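Local coordinates for nucleoprotein (Rift valley fever virus, PDB 3OV9) that encapsidates the viral genomic RNA, shielding it from nucleases, forms ring-shaped hexamers, and yields the ribonucleoprotein that is template for transcription and replication, at residues K67-M72 / A85-Y90. Numbering follows the deposited sequence.
Sequences KPRRMM and ALINKY
With CG1 anti to its carbonyl carbon (chi1 -67°) and chi2 extended at 164°, Ile87 carries CD1 from helix 77-90 out to Pro68, Arg69 and Met72 of segment 67-72. Arg69, bent at chi2 (-68°), brings one face of its guanidinium against this methyl. Three approaches to CD1 define the contact: Pro68 CB lies 3.7 Å from Ile87 CD1, Met72 SD reaches the same methyl at 3.6 Å, and the Arg69 guanidinium presents one face, with Ile87 CD1 3.9 Å above its plane and displaced toward the rim. The other branch of the isoleucine also takes part, since Ile87 CG2 sits 3.8 Å from Arg69 NH2.

Polar groups join the two segments only through water. One molecule, lying in the guanidinium plane at its edge, accepts from Arg69 NH2 at 2.8 Å and from Asn88 ND2 at the same distance. A salt bridge from Arg69 NH1 to Glu84, one turn before Asn88, gives the guanidinium a second hold on helix 77-90.

The 175 Å² buried, summed over both sides, marks a small interface within one subunit, tying the end of the oligomerization region to helix 77-90. Its chemistry implies an apolar centre around one methyl, flanked by a guanidinium whose charge is probably balanced by Glu84 and whose orientation is probably helped by the in-plane water and by the Glu84 carboxylate.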
ATOM      1  N   LYS A  67     -10.698  14.820  23.922  1.00 19.82           N
ATOM      2  CA  LYS A  67     -11.593  13.685  23.688  1.00 20.33           C
ATOM      3  C   LYS A  67     -12.179  13.141  24.999  1.00 20.44           C
ATOM      4  O   LYS A  67     -11.648  12.183  25.567  1.00 20.23           O
ATOM      5  CB  LYS A  67     -10.877  12.574  22.905  1.00 20.48           C
ATOM      6  CG  LYS A  67     -10.432  12.981  21.511  1.00 21.52           C
ATOM      7  CD  LYS A  67      -9.872  11.791  20.748  1.00 23.71           C
ATOM      8  CE  LYS A  67      -9.581  12.137  19.295  1.00 24.86           C
ATOM      9  NZ  LYS A  67      -8.335  12.937  19.137  1.00 26.52           N
ATOM     10  N   PRO A  68     -13.284  13.749  25.478  1.00 20.56           N
ATOM     11  CA  PRO A  68     -13.865  13.413  26.783  1.00 20.81           C
ATOM     12  C   PRO A  68     -14.286  11.947  26.946  1.00 21.12           C
ATOM     13  O   PRO A  68     -14.138  11.391  28.034  1.00 21.18           O
ATOM     14  CB  PRO A  68     -15.084  14.334  26.871  1.00 20.80           C
ATOM     15  CG  PRO A  68     -14.758  15.471  25.978  1.00 20.67           C
ATOM     16  CD  PRO A  68     -14.018  14.857  24.837  1.00 20.65           C
ATOM     17  N   ARG A  69     -14.798  11.332  25.883  1.00 21.44           N
ATOM     18  CA  ARG A  69     -15.201   9.925  25.948  1.00 21.91           C
ATOM     19  C   ARG A  69     -13.996   8.990  26.034  1.00 21.93           C
ATOM     20  O   ARG A  69     -14.043   7.972  26.737  1.00 22.25           O
ATOM     21  CB  ARG A  69     -16.110   9.549  24.771  1.00 22.11           C
ATOM     22  CG  ARG A  69     -17.542  10.068  24.891  1.00 23.02           C
ATOM     23  CD  ARG A  69     -18.316   9.391  26.023  1.00 24.15           C
ATOM     24  NE  ARG A  69     -19.591  10.060  26.277  1.00 25.56           N
ATOM     25  CZ  ARG A  69     -20.384   9.820  27.317  1.00 25.79           C
ATOM     26  NH1 ARG A  69     -20.051   8.916  28.229  1.00 26.50           N
ATOM     27  NH2 ARG A  69     -21.519  10.492  27.447  1.00 26.28           N
ATOM     28  N   ARG A  70     -12.921   9.348  25.332  1.00 21.83           N
ATOM     29  CA  ARG A  70     -11.685   8.563  25.316  1.00 21.84           C
ATOM     30  C   ARG A  70     -10.955   8.615  26.661  1.00 21.36           C
ATOM     31  O   ARG A  70     -10.520   7.582  27.173  1.00 21.14           O
ATOM     32  CB  ARG A  70     -10.756   9.027  24.184  1.00 22.10           C
ATOM     33  CG  ARG A  70      -9.452   8.233  24.074  1.00 23.91           C
ATOM     34  CD  ARG A  70      -8.427   8.934  23.193  1.00 26.96           C
ATOM     35  NE  ARG A  70      -8.474   8.482  21.803  1.00 29.41           N
ATOM     36  CZ  ARG A  70      -7.712   8.969  20.824  1.00 30.47           C
ATOM     37  NH1 ARG A  70      -6.840   9.941  21.068  1.00 30.99           N
ATOM     38  NH2 ARG A  70      -7.828   8.489  19.594  1.00 31.20           N
ATOM     39  N   MET A  71     -10.830   9.815  27.230  1.00 20.93           N
ATOM     40  CA  MET A  71     -10.117   9.995  28.501  1.00 20.44           C
ATOM     41  C   MET A  71     -10.800   9.267  29.663  1.00 20.68           C
ATOM     42  O   MET A  71     -10.131   8.816  30.595  1.00 20.62           O
ATOM     43  CB  MET A  71      -9.905  11.486  28.824  1.00 20.28           C
ATOM     44  CG  MET A  71     -11.177  12.280  29.114  1.00 18.66           C
ATOM     45  SD  MET A  71     -10.888  14.045  29.401  1.00 15.24           S
ATOM     46  CE  MET A  71     -10.307  14.569  27.790  1.00 16.96           C
ATOM     47  N   MET A  72     -12.125   9.138  29.580  1.00 20.86           N
ATOM     48  CA  MET A  72     -12.928   8.442  30.589  1.00 21.28           C
ATOM     49  C   MET A  72     -12.584   6.959  30.709  1.00 21.25           C
ATOM     50  O   MET A  72     -12.806   6.352  31.759  1.00 21.56           O
ATOM     51  CB  MET A  72     -14.418   8.590  30.280  1.00 21.47           C
ATOM     52  CG  MET A  72     -15.055   9.854  30.834  1.00 22.38           C
ATOM     53  SD  MET A  72     -16.722  10.120  30.187  1.00 23.92           S
ATOM     54  CE  MET A  72     -17.650   8.824  31.002  1.00 24.69           C
ATOM     55  N   ALA A  85     -20.689  13.838  33.978  1.00 19.33           N
ATOM     56  CA  ALA A  85     -21.624  14.906  34.325  1.00 19.37           C
ATOM     57  C   ALA A  85     -21.381  16.166  33.492  1.00 19.39           C
ATOM     58  O   ALA A  85     -22.335  16.824  33.070  1.00 19.38           O
ATOM     59  CB  ALA A  85     -21.548  15.220  35.810  1.00 19.14           C
ATOM     60  N   LEU A  86     -20.110  16.485  33.252  1.00 19.43           N
ATOM     61  CA  LEU A  86     -19.743  17.642  32.425  1.00 19.72           C
ATOM     62  C   LEU A  86     -20.195  17.482  30.974  1.00 20.08           C
ATOM     63  O   LEU A  86     -20.654  18.443  30.355  1.00 19.88           O
ATOM     64  CB  LEU A  86     -18.234  17.910  32.482  1.00 19.62           C
ATOM     65  CG  LEU A  86     -17.644  18.532  33.753  1.00 19.64           C
ATOM     66  CD1 LEU A  86     -16.123  18.548  33.667  1.00 19.76           C
ATOM     67  CD2 LEU A  86     -18.184  19.940  34.018  1.00 19.18           C
ATOM     68  N   ILE A  87     -20.066  16.268  30.442  1.00 20.45           N
ATOM     69  CA  ILE A  87     -20.507  15.971  29.079  1.00 21.14           C
ATOM     70  C   ILE A  87     -22.015  16.172  28.940  1.00 21.56           C
ATOM     71  O   ILE A  87     -22.470  16.816  27.995  1.00 21.71           O
ATOM     72  CB  ILE A  87     -20.119  14.538  28.635  1.00 21.04           C
ATOM     73  CG1 ILE A  87     -18.599  14.406  28.517  1.00 20.93           C
ATOM     74  CG2 ILE A  87     -20.792  14.176  27.299  1.00 21.32           C
ATOM     75  CD1 ILE A  87     -18.108  12.968  28.456  1.00 21.93           C
ATOM     76  N   ASN A  88     -22.779  15.626  29.886  1.00 22.11           N
ATOM     77  CA  ASN A  88     -24.241  15.710  29.845  1.00 22.57           C
ATOM     78  C   ASN A  88     -24.768  17.128  30.031  1.00 22.69           C
ATOM     79  O   ASN A  88     -25.755  17.516  29.399  1.00 22.97           O
ATOM     80  CB  ASN A  88     -24.873  14.780  30.888  1.00 22.82           C
ATOM     81  CG  ASN A  88     -24.588  13.310  30.621  1.00 23.45           C
ATOM     82  OD1 ASN A  88     -24.506  12.509  31.554  1.00 24.96           O
ATOM     83  ND2 ASN A  88     -24.441  12.947  29.349  1.00 24.51           N
ATOM     84  N   LYS A  89     -24.102  17.895  30.894  1.00 22.59           N
ATOM     85  CA  LYS A  89     -24.529  19.252  31.226  1.00 22.62           C
ATOM     86  C   LYS A  89     -24.182  20.261  30.132  1.00 22.42           C
ATOM     87  O   LYS A  89     -24.985  21.144  29.825  1.00 22.44           O
ATOM     88  CB  LYS A  89     -23.922  19.687  32.563  1.00 22.77           C
ATOM     89  CG  LYS A  89     -24.479  20.985  33.130  1.00 23.78           C
ATOM     90  CD  LYS A  89     -23.908  21.253  34.509  1.00 25.08           C
ATOM     91  CE  LYS A  89     -24.370  22.588  35.056  1.00 26.48           C
ATOM     92  NZ  LYS A  89     -23.886  22.792  36.448  1.00 27.18           N
ATOM     93  N   TYR A  90     -22.993  20.119  29.549  1.00 22.17           N
ATOM     94  CA  TYR A  90     -22.488  21.085  28.566  1.00 21.81           C
ATOM     95  C   TYR A  90     -22.504  20.563  27.127  1.00 22.04           C
ATOM     96  O   TYR A  90     -22.053  21.253  26.204  1.00 21.87           O
ATOM     97  CB  TYR A  90     -21.084  21.566  28.965  1.00 21.53           C
ATOM     98  CG  TYR A  90     -21.070  22.353  30.255  1.00 20.91           C
ATOM     99  CD1 TYR A  90     -21.306  23.726  30.258  1.00 20.32           C
ATOM    100  CD2 TYR A  90     -20.839  21.721  31.479  1.00 20.23           C
ATOM    101  CE1 TYR A  90     -21.306  24.453  31.440  1.00 19.62           C
ATOM    102  CE2 TYR A  90     -20.839  22.437  32.667  1.00 20.07           C
ATOM    103  CZ  TYR A  90     -21.072  23.804  32.643  1.00 19.62           C
ATOM    104  OH  TYR A  90     -21.074  24.515  33.819  1.00 19.30           O
TER
HETATM  105  O   HOH W   1     -23.834  10.234  28.948  1.00 41.07           O